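Local atomic coordinates of ammonium transporter (Kuenenia stuttgartiensis, PDB entry 6EU6), a protein that probably senses ammonium at the membrane through a trimeric Amt-type transporter domain, which relays the signal to a histidine kinase. Residues A86-T91 and L147-Q152; I8-V13 and S93-F98. One frame throughout, in Å; residues are numbered along the deposited sequence.

Contact 1 of 2, residues A86-T91 and L147-Q152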
ATOM      1  N   ALA A  86     -10.902  27.214  -6.707  1.00 55.22           N
ATOM      2  CA  ALA A  86     -12.334  27.139  -6.344  1.00 64.90           C
ATOM      3  C   ALA A  86     -13.348  27.990  -7.173  1.00 66.58           C
ATOM      4  O   ALA A  86     -14.532  27.695  -7.169  1.00 79.96           O
ATOM      5  CB  ALA A  86     -12.481  27.501  -4.856  1.00 59.79           C
ATOM      6  N   LEU A  87     -12.909  29.045  -7.831  1.00 60.32           N
ATOM      7  CA  LEU A  87     -13.803  29.833  -8.675  1.00 66.07           C
ATOM      8  C   LEU A  87     -13.983  29.236 -10.068  1.00 72.73           C
ATOM      9  O   LEU A  87     -14.931  29.558 -10.769  1.00 78.62           O
ATOM     10  CB  LEU A  87     -13.273  31.237  -8.840  1.00 66.03           C
ATOM     11  CG  LEU A  87     -13.702  32.248  -7.787  1.00 69.42           C
ATOM     12  CD1 LEU A  87     -14.025  31.659  -6.419  1.00 61.60           C
ATOM     13  CD2 LEU A  87     -12.588  33.279  -7.723  1.00 70.39           C
ATOM     14  N   HIS A  88     -13.058  28.408 -10.483  1.00 69.81           N
ATOM     15  CA  HIS A  88     -13.212  27.817 -11.769  1.00 65.80           C
ATOM     16  C   HIS A  88     -14.419  26.954 -11.710  1.00 56.69           C
ATOM     17  O   HIS A  88     -14.683  26.343 -10.720  1.00 61.85           O
ATOM     18  CB  HIS A  88     -11.961  27.031 -12.137  1.00 70.35           C
ATOM     19  CG  HIS A  88     -10.900  27.898 -12.708  1.00 70.41           C
ATOM     20  ND1 HIS A  88     -10.470  27.786 -14.004  1.00 77.33           N
ATOM     21  CD2 HIS A  88     -10.251  28.957 -12.184  1.00 73.06           C
ATOM     22  CE1 HIS A  88      -9.583  28.729 -14.251  1.00 84.40           C
ATOM     23  NE2 HIS A  88      -9.428  29.449 -13.160  1.00 82.31           N
ATOM     24  N   PRO A  89     -15.144  26.879 -12.813  1.00 68.25           N
ATOM     25  CA  PRO A  89     -16.346  26.089 -13.013  1.00 66.08           C
ATOM     26  C   PRO A  89     -15.992  24.639 -13.252  1.00 68.34           C
ATOM     27  O   PRO A  89     -16.879  23.831 -13.198  1.00 70.21           O
ATOM     28  CB  PRO A  89     -16.916  26.677 -14.275  1.00 72.24           C
ATOM     29  CG  PRO A  89     -15.716  27.061 -15.054  1.00 69.30           C
ATOM     30  CD  PRO A  89     -14.737  27.562 -14.047  1.00 69.22           C
ATOM     31  N   ASN A  90     -14.729  24.345 -13.577  1.00 76.92           N
ATOM     32  CA  ASN A  90     -14.276  22.990 -13.727  1.00 69.56           C
ATOM     33  C   ASN A  90     -14.569  22.388 -12.405  1.00 65.43           C
ATOM     34  O   ASN A  90     -14.051  22.758 -11.366  1.00 63.68           O
ATOM     35  CB  ASN A  90     -12.808  22.852 -13.940  1.00 62.79           C
ATOM     36  CG  ASN A  90     -12.397  21.408 -13.903  1.00 71.54           C
ATOM     37  OD1 ASN A  90     -12.419  20.777 -12.859  1.00 76.30           O
ATOM     38  ND2 ASN A  90     -12.082  20.862 -15.051  1.00 68.94           N
ATOM     39  N   THR A  91     -15.426  21.436 -12.489  1.00 50.09           N
ATOM     40  CA  THR A  91     -15.934  20.770 -11.360  1.00 63.38           C
ATOM     41  C   THR A  91     -15.006  20.070 -10.348  1.00 51.10           C
ATOM     42  O   THR A  91     -15.383  19.963  -9.209  1.00 57.10           O
ATOM     43  CB  THR A  91     -17.011  19.840 -11.919  1.00 64.11           C
ATOM     44  OG1 THR A  91     -18.248  20.545 -11.903  1.00 75.40           O
ATOM     45  CG2 THR A  91     -17.101  18.574 -11.169  1.00 65.67           C
ATOM     46  N   LEU A 147      -7.555  21.057 -20.665  1.00 39.78           N
ATOM     47  CA  LEU A 147      -8.322  20.110 -19.796  1.00 42.36           C
ATOM     48  C   LEU A 147      -9.036  20.807 -18.636  1.00 41.58           C
ATOM     49  O   LEU A 147     -10.035  20.339 -18.160  1.00 41.83           O
ATOM     50  CB  LEU A 147      -7.362  19.068 -19.198  1.00 40.97           C
ATOM     51  CG  LEU A 147      -7.800  17.741 -18.592  1.00 43.33           C
ATOM     52  CD1 LEU A 147      -8.438  16.854 -19.639  1.00 50.78           C
ATOM     53  CD2 LEU A 147      -6.519  17.083 -18.040  1.00 45.73           C
ATOM     54  N   PHE A 148      -8.467  21.873 -18.110  1.00 40.46           N
ATOM     55  CA  PHE A 148      -9.011  22.451 -16.876  1.00 37.71           C
ATOM     56  C   PHE A 148      -9.701  23.815 -17.124  1.00 41.76           C
ATOM     57  O   PHE A 148     -10.830  24.015 -16.649  1.00 47.66           O
ATOM     58  CB  PHE A 148      -7.885  22.644 -15.834  1.00 34.03           C
ATOM     59  CG  PHE A 148      -8.381  23.044 -14.494  1.00 33.74           C
ATOM     60  CD1 PHE A 148      -9.078  22.134 -13.685  1.00 35.47           C
ATOM     61  CD2 PHE A 148      -8.237  24.343 -14.058  1.00 36.85           C
ATOM     62  CE1 PHE A 148      -9.543  22.529 -12.431  1.00 40.16           C
ATOM     63  CE2 PHE A 148      -8.703  24.742 -12.801  1.00 42.49           C
ATOM     64  CZ  PHE A 148      -9.348  23.826 -11.985  1.00 41.31           C
ATOM     65  N   SER A 149      -8.997  24.738 -17.786  1.00 41.29           N
ATOM     66  CA  SER A 149      -9.404  26.155 -17.929  1.00 41.67           C
ATOM     67  C   SER A 149     -10.373  26.185 -19.110  1.00 48.85           C
ATOM     68  O   SER A 149     -10.176  25.462 -20.120  1.00 49.25           O
ATOM     69  CB  SER A 149      -8.208  27.084 -18.179  1.00 44.39           C
ATOM     70  OG  SER A 149      -7.522  27.407 -16.976  1.00 37.30           O
ATOM     71  N   PRO A 150     -11.431  27.022 -18.999  1.00 59.50           N
ATOM     72  CA  PRO A 150     -12.527  27.032 -20.016  1.00 60.33           C
ATOM     73  C   PRO A 150     -12.065  27.510 -21.398  1.00 52.89           C
ATOM     74  O   PRO A 150     -11.251  28.409 -21.475  1.00 45.54           O
ATOM     75  CB  PRO A 150     -13.547  28.011 -19.422  1.00 59.98           C
ATOM     76  CG  PRO A 150     -12.736  28.931 -18.576  1.00 58.37           C
ATOM     77  CD  PRO A 150     -11.590  28.110 -18.014  1.00 56.46           C
ATOM     78  N   ASP A 151     -12.511  26.849 -22.463  1.00 52.77           N
ATOM     79  CA  ASP A 151     -12.406  27.395 -23.824  1.00 54.93           C
ATOM     80  C   ASP A 151     -11.013  27.653 -24.317  1.00 50.23           C
ATOM     81  O   ASP A 151     -10.769  28.744 -24.825  1.00 46.41           O
ATOM     82  CB  ASP A 151     -13.174  28.723 -23.926  1.00 64.64           C
ATOM     83  CG  ASP A 151     -14.606  28.620 -23.433  1.00 75.78           C
ATOM     84  OD1 ASP A 151     -15.316  27.708 -23.918  1.00 91.61           O
ATOM     85  OD2 ASP A 151     -15.015  29.452 -22.572  1.00 93.64           O
ATOM     86  N   GLN A 152     -10.097  26.680 -24.207  1.00 42.34           N
ATOM     87  CA  GLN A 152      -8.714  26.896 -24.668  1.00 38.75           C
ATOM     88  C   GLN A 152      -8.103  25.581 -25.034  1.00 40.62           C
ATOM     89  O   GLN A 152      -8.686  24.537 -24.765  1.00 39.55           O
ATOM     90  CB  GLN A 152      -7.871  27.560 -23.590  1.00 44.35           C
ATOM     91  CG  GLN A 152      -7.637  26.681 -22.361  1.00 41.75           C
ATOM     92  CD  GLN A 152      -6.771  27.372 -21.351  1.00 47.85           C
ATOM     93  OE1 GLN A 152      -6.973  28.557 -21.049  1.00 41.04           O
ATOM     94  NE2 GLN A 152      -5.769  26.653 -20.823  1.00 42.94           N
TER
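Phe148 meets both His88 and Asn90, which come at it from the same side of its ring plane, and so joins two loops at one end of the Amt helix bundle: segment 86-91, ahead of helix 93-114, and segment 147-152, in the loop that follows helix 121-144. The aromatic contact with His88 is slight. The rings are nearly parallel, planes 22° apart, but slid so far that their centroids lie 5.3 Å apart; the nearest atoms are His88 ND1 and Phe148 CE2, at 3.7 Å. ND1 is buried here and has no hydrogen-bonding partner anywhere in the model. Asn90 comes over the face of the ring, its CB 4.0 Å from the Phe148 centroid in a CH-pi contact. With CG anti to the backbone N (chi1 172°), the amide runs out past the CD1-CE1 side of the ring, its plane tilted 34° to it, with Asn90 OD1 3.4 Å from Phe148 CE1. The same OD1 accepts from Leu92 N, capping the turn into the helix. Cutting Phe148 back to an alanine would probably open a gap between the loops and leave the His88 imidazole freer to turn. Ser149 OG, bonded to Phe67 O, comes within 3.7 Å of His88 CE1.

Contact 2 of 2, residues I8-V13 and S93-F98; sequences INHLWV and SYSFFF
His10 and Ser95 tie helix 93-114 to helix 2-34 with one short, nearly straight hydrogen bond: His10 ND1 and Ser95 OG are 2.7 Å apart, at an angle of 173°. The serine oxygen lies at the edge of the imidazole and in its plane; either atom could be the donor. His10 holds CG anti to its carbonyl carbon (chi1 -79°), which swings the ring over to the neighbouring helix, while the CB of Ser95 is directed toward helix 8-13. The other ring nitrogen, His10 NE2, makes a weak hydrogen bond to Thr91 O, so the imidazole is held at both nitrogens. One turn on, Val13 lays its CG1 against the backbone of Ser95, 3.8 Å from Ser95 O, and 4.3 Å from Ser95 CB.

Away from the His10-Ser95 pair the contact thins. Ser93 OG comes no nearer than 4.1 Å to His10 CE1, and the axes of the two segments run the same way at 20° and come no closer than 9.2 Å. Other subunits cover part of the flanks, while Ser93 and Tyr94 remain partly exposed. Ser95 and Tyr94 pack on Gly236 of the second subunit, Phe98 sets its ring edge-to-face with Phe221 of that subunit, and Ile8 meets Ile8 of both other copies. A long first helix facing its counterparts in the middle of the trimer, with the third membrane helix laid alongside it, is the arrangement of the eleven-helix Amt transporter fold.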
ATOM      1  N   ILE A   8     -18.983  11.777  -6.409  1.00 32.83           N
ATOM      2  CA  ILE A   8     -18.407  10.458  -6.733  1.00 34.21           C
ATOM      3  C   ILE A   8     -17.108  10.674  -7.552  1.00 32.28           C
ATOM      4  O   ILE A   8     -16.165   9.909  -7.421  1.00 31.28           O
ATOM      5  CB  ILE A   8     -19.452   9.727  -7.574  1.00 40.22           C
ATOM      6  CG1 ILE A   8     -20.574   9.273  -6.659  1.00 54.36           C
ATOM      7  CG2 ILE A   8     -18.902   8.573  -8.325  1.00 46.66           C
ATOM      8  CD1 ILE A   8     -21.799   8.810  -7.441  1.00 61.33           C
ATOM      9  N   ASN A   9     -17.109  11.691  -8.410  1.00 29.31           N
ATOM     10  CA  ASN A   9     -16.014  11.946  -9.313  1.00 31.55           C
ATOM     11  C   ASN A   9     -14.821  12.476  -8.529  1.00 28.86           C
ATOM     12  O   ASN A   9     -13.674  12.050  -8.756  1.00 27.76           O
ATOM     13  CB  ASN A   9     -16.404  12.943 -10.391  1.00 31.27           C
ATOM     14  CG  ASN A   9     -17.283  12.361 -11.438  1.00 31.18           C
ATOM     15  OD1 ASN A   9     -17.548  11.174 -11.550  1.00 30.38           O
ATOM     16  ND2 ASN A   9     -17.809  13.235 -12.225  1.00 36.31           N
ATOM     17  N   HIS A  10     -15.081  13.334  -7.558  1.00 30.78           N
ATOM     18  CA  HIS A  10     -14.061  13.728  -6.580  1.00 29.71           C
ATOM     19  C   HIS A  10     -13.476  12.565  -5.819  1.00 27.99           C
ATOM     20  O   HIS A  10     -12.283  12.442  -5.699  1.00 27.15           O
ATOM     21  CB  HIS A  10     -14.593  14.724  -5.544  1.00 32.79           C
ATOM     22  CG  HIS A  10     -14.670  16.124  -6.034  1.00 32.77           C
ATOM     23  ND1 HIS A  10     -13.586  16.958  -6.056  1.00 35.27           N
ATOM     24  CD2 HIS A  10     -15.720  16.877  -6.425  1.00 43.14           C
ATOM     25  CE1 HIS A  10     -13.939  18.139  -6.506  1.00 33.20           C
ATOM     26  NE2 HIS A  10     -15.221  18.112  -6.750  1.00 38.24           N
ATOM     27  N   LEU A  11     -14.338  11.714  -5.301  1.00 26.91           N
ATOM     28  CA  LEU A  11     -13.906  10.592  -4.547  1.00 28.98           C
ATOM     29  C   LEU A  11     -12.927   9.741  -5.359  1.00 32.57           C
ATOM     30  O   LEU A  11     -11.860   9.345  -4.832  1.00 27.87           O
ATOM     31  CB  LEU A  11     -15.099   9.772  -4.097  1.00 28.68           C
ATOM     32  CG  LEU A  11     -14.824   8.470  -3.332  1.00 33.67           C
ATOM     33  CD1 LEU A  11     -13.920   8.722  -2.137  1.00 37.12           C
ATOM     34  CD2 LEU A  11     -16.162   7.852  -2.903  1.00 33.88           C
ATOM     35  N   TRP A  12     -13.294   9.426  -6.618  1.00 30.97           N
ATOM     36  CA  TRP A  12     -12.444   8.534  -7.401  1.00 28.15           C
ATOM     37  C   TRP A  12     -11.112   9.232  -7.742  1.00 27.29           C
ATOM     38  O   TRP A  12     -10.018   8.669  -7.534  1.00 26.88           O
ATOM     39  CB  TRP A  12     -13.134   8.030  -8.633  1.00 28.46           C
ATOM     40  CG  TRP A  12     -12.219   7.265  -9.598  1.00 31.08           C
ATOM     41  CD1 TRP A  12     -12.109   7.459 -10.948  1.00 34.33           C
ATOM     42  CD2 TRP A  12     -11.299   6.203  -9.278  1.00 33.82           C
ATOM     43  NE1 TRP A  12     -11.201   6.616 -11.479  1.00 31.88           N
ATOM     44  CE2 TRP A  12     -10.697   5.810 -10.492  1.00 33.01           C
ATOM     45  CE3 TRP A  12     -10.911   5.552  -8.067  1.00 34.33           C
ATOM     46  CZ2 TRP A  12      -9.714   4.797 -10.556  1.00 35.97           C
ATOM     47  CZ3 TRP A  12      -9.923   4.542  -8.120  1.00 38.10           C
ATOM     48  CH2 TRP A  12      -9.346   4.169  -9.383  1.00 36.64           C
ATOM     49  N   VAL A  13     -11.176  10.484  -8.209  1.00 26.48           N
ATOM     50  CA  VAL A  13      -9.970  11.173  -8.620  1.00 27.08           C
ATOM     51  C   VAL A  13      -9.015  11.277  -7.443  1.00 28.37           C
ATOM     52  O   VAL A  13      -7.814  11.116  -7.594  1.00 25.77           O
ATOM     53  CB  VAL A  13     -10.308  12.516  -9.280  1.00 28.79           C
ATOM     54  CG1 VAL A  13      -9.073  13.357  -9.504  1.00 31.46           C
ATOM     55  CG2 VAL A  13     -10.991  12.244 -10.630  1.00 29.80           C
ATOM     56  N   SER A  93     -11.806  20.876  -9.163  1.00 35.42           N
ATOM     57  CA  SER A  93     -10.933  21.761  -8.402  1.00 35.55           C
ATOM     58  C   SER A  93      -9.688  21.184  -7.711  1.00 32.09           C
ATOM     59  O   SER A  93      -8.780  20.784  -8.355  1.00 29.98           O
ATOM     60  CB  SER A  93     -11.761  22.621  -7.453  1.00 37.58           C
ATOM     61  OG  SER A  93     -12.341  21.887  -6.430  1.00 37.94           O
ATOM     62  N   TYR A  94      -9.700  21.124  -6.397  1.00 30.36           N
ATOM     63  CA  TYR A  94      -8.568  20.622  -5.651  1.00 32.85           C
ATOM     64  C   TYR A  94      -8.208  19.179  -5.950  1.00 30.90           C
ATOM     65  O   TYR A  94      -7.070  18.854  -5.940  1.00 29.56           O
ATOM     66  CB  TYR A  94      -8.782  20.800  -4.168  1.00 35.13           C
ATOM     67  CG  TYR A  94      -8.965  22.215  -3.805  1.00 36.60           C
ATOM     68  CD1 TYR A  94      -7.904  23.061  -3.773  1.00 37.21           C
ATOM     69  CD2 TYR A  94     -10.207  22.716  -3.565  1.00 41.29           C
ATOM     70  CE1 TYR A  94      -8.068  24.374  -3.465  1.00 49.61           C
ATOM     71  CE2 TYR A  94     -10.383  24.027  -3.250  1.00 49.00           C
ATOM     72  CZ  TYR A  94      -9.308  24.845  -3.214  1.00 48.07           C
ATOM     73  OH  TYR A  94      -9.475  26.140  -2.906  1.00 67.62           O
ATOM     74  N   SER A  95      -9.198  18.349  -6.204  1.00 27.74           N
ATOM     75  CA  SER A  95      -8.965  16.959  -6.517  1.00 31.17           C
ATOM     76  C   SER A  95      -8.147  16.850  -7.797  1.00 27.32           C
ATOM     77  O   SER A  95      -7.187  16.158  -7.846  1.00 26.12           O
ATOM     78  CB  SER A  95     -10.287  16.228  -6.596  1.00 33.88           C
ATOM     79  OG  SER A  95     -10.985  16.426  -5.400  1.00 32.58           O
ATOM     80  N   PHE A  96      -8.574  17.563  -8.821  1.00 28.96           N
ATOM     81  CA  PHE A  96      -7.852  17.636 -10.084  1.00 31.33           C
ATOM     82  C   PHE A  96      -6.453  18.145  -9.826  1.00 28.88           C
ATOM     83  O   PHE A  96      -5.481  17.649 -10.376  1.00 28.51           O
ATOM     84  CB  PHE A  96      -8.552  18.583 -11.024  1.00 30.29           C
ATOM     85  CG  PHE A  96      -7.894  18.687 -12.349  1.00 30.48           C
ATOM     86  CD1 PHE A  96      -8.129  17.741 -13.346  1.00 31.87           C
ATOM     87  CD2 PHE A  96      -7.019  19.717 -12.607  1.00 26.70           C
ATOM     88  CE1 PHE A  96      -7.519  17.882 -14.598  1.00 34.84           C
ATOM     89  CE2 PHE A  96      -6.382  19.851 -13.843  1.00 25.78           C
ATOM     90  CZ  PHE A  96      -6.652  18.944 -14.850  1.00 30.24           C
ATOM     91  N   PHE A  97      -6.339  19.207  -9.035  1.00 28.97           N
ATOM     92  CA  PHE A  97      -5.054  19.813  -8.758  1.00 27.04           C
ATOM     93  C   PHE A  97      -4.072  18.795  -8.106  1.00 30.25           C
ATOM     94  O   PHE A  97      -2.909  18.692  -8.529  1.00 26.63           O
ATOM     95  CB  PHE A  97      -5.240  20.991  -7.830  1.00 29.54           C
ATOM     96  CG  PHE A  97      -4.049  21.852  -7.708  1.00 28.61           C
ATOM     97  CD1 PHE A  97      -3.079  21.599  -6.780  1.00 30.73           C
ATOM     98  CD2 PHE A  97      -3.945  23.000  -8.475  1.00 33.16           C
ATOM     99  CE1 PHE A  97      -1.970  22.410  -6.647  1.00 32.90           C
ATOM    100  CE2 PHE A  97      -2.865  23.840  -8.309  1.00 35.01           C
ATOM    101  CZ  PHE A  97      -1.850  23.523  -7.412  1.00 34.22           C
ATOM    102  N   PHE A  98      -4.569  18.012  -7.142  1.00 25.55           N
ATOM    103  CA  PHE A  98      -3.686  17.114  -6.454  1.00 25.20           C
ATOM    104  C   PHE A  98      -3.296  15.946  -7.352  1.00 26.50           C
ATOM    105  O   PHE A  98      -2.142  15.498  -7.317  1.00 26.68           O
ATOM    106  CB  PHE A  98      -4.317  16.608  -5.150  1.00 23.52           C
ATOM    107  CG  PHE A  98      -3.387  15.732  -4.348  1.00 25.54           C
ATOM    108  CD1 PHE A  98      -2.108  16.174  -3.985  1.00 30.43           C
ATOM    109  CD2 PHE A  98      -3.725  14.431  -4.060  1.00 29.73           C
ATOM    110  CE1 PHE A  98      -1.206  15.349  -3.330  1.00 34.30           C
ATOM    111  CE2 PHE A  98      -2.830  13.600  -3.383  1.00 29.06           C
ATOM    112  CZ  PHE A  98      -1.580  14.061  -3.009  1.00 31.89           C
TER

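Overall arrangement
Contacts 1 and 2 are neighbours, their centres about 13 Å apart, and their segments alternate along the chain: 8-13, 86-91, 93-98, 147-152. Segment 86-91 is followed, after Leu92, by segment 93-98 of helix 93-114, so the two contacts anchor successive parts of one connection. Between them, Phe148 stacks on Phe96, with Phe148 CD1 3.4 Å from Phe96 CD2. A bound MES, probably from the crystallisation liquor, lies about 3 Å from the Leu147 side chain and about 5 Å from that of Phe96. Neither contact contributes a residue to the detergent pocket that includes Ile183, Tyr192 and Lys315.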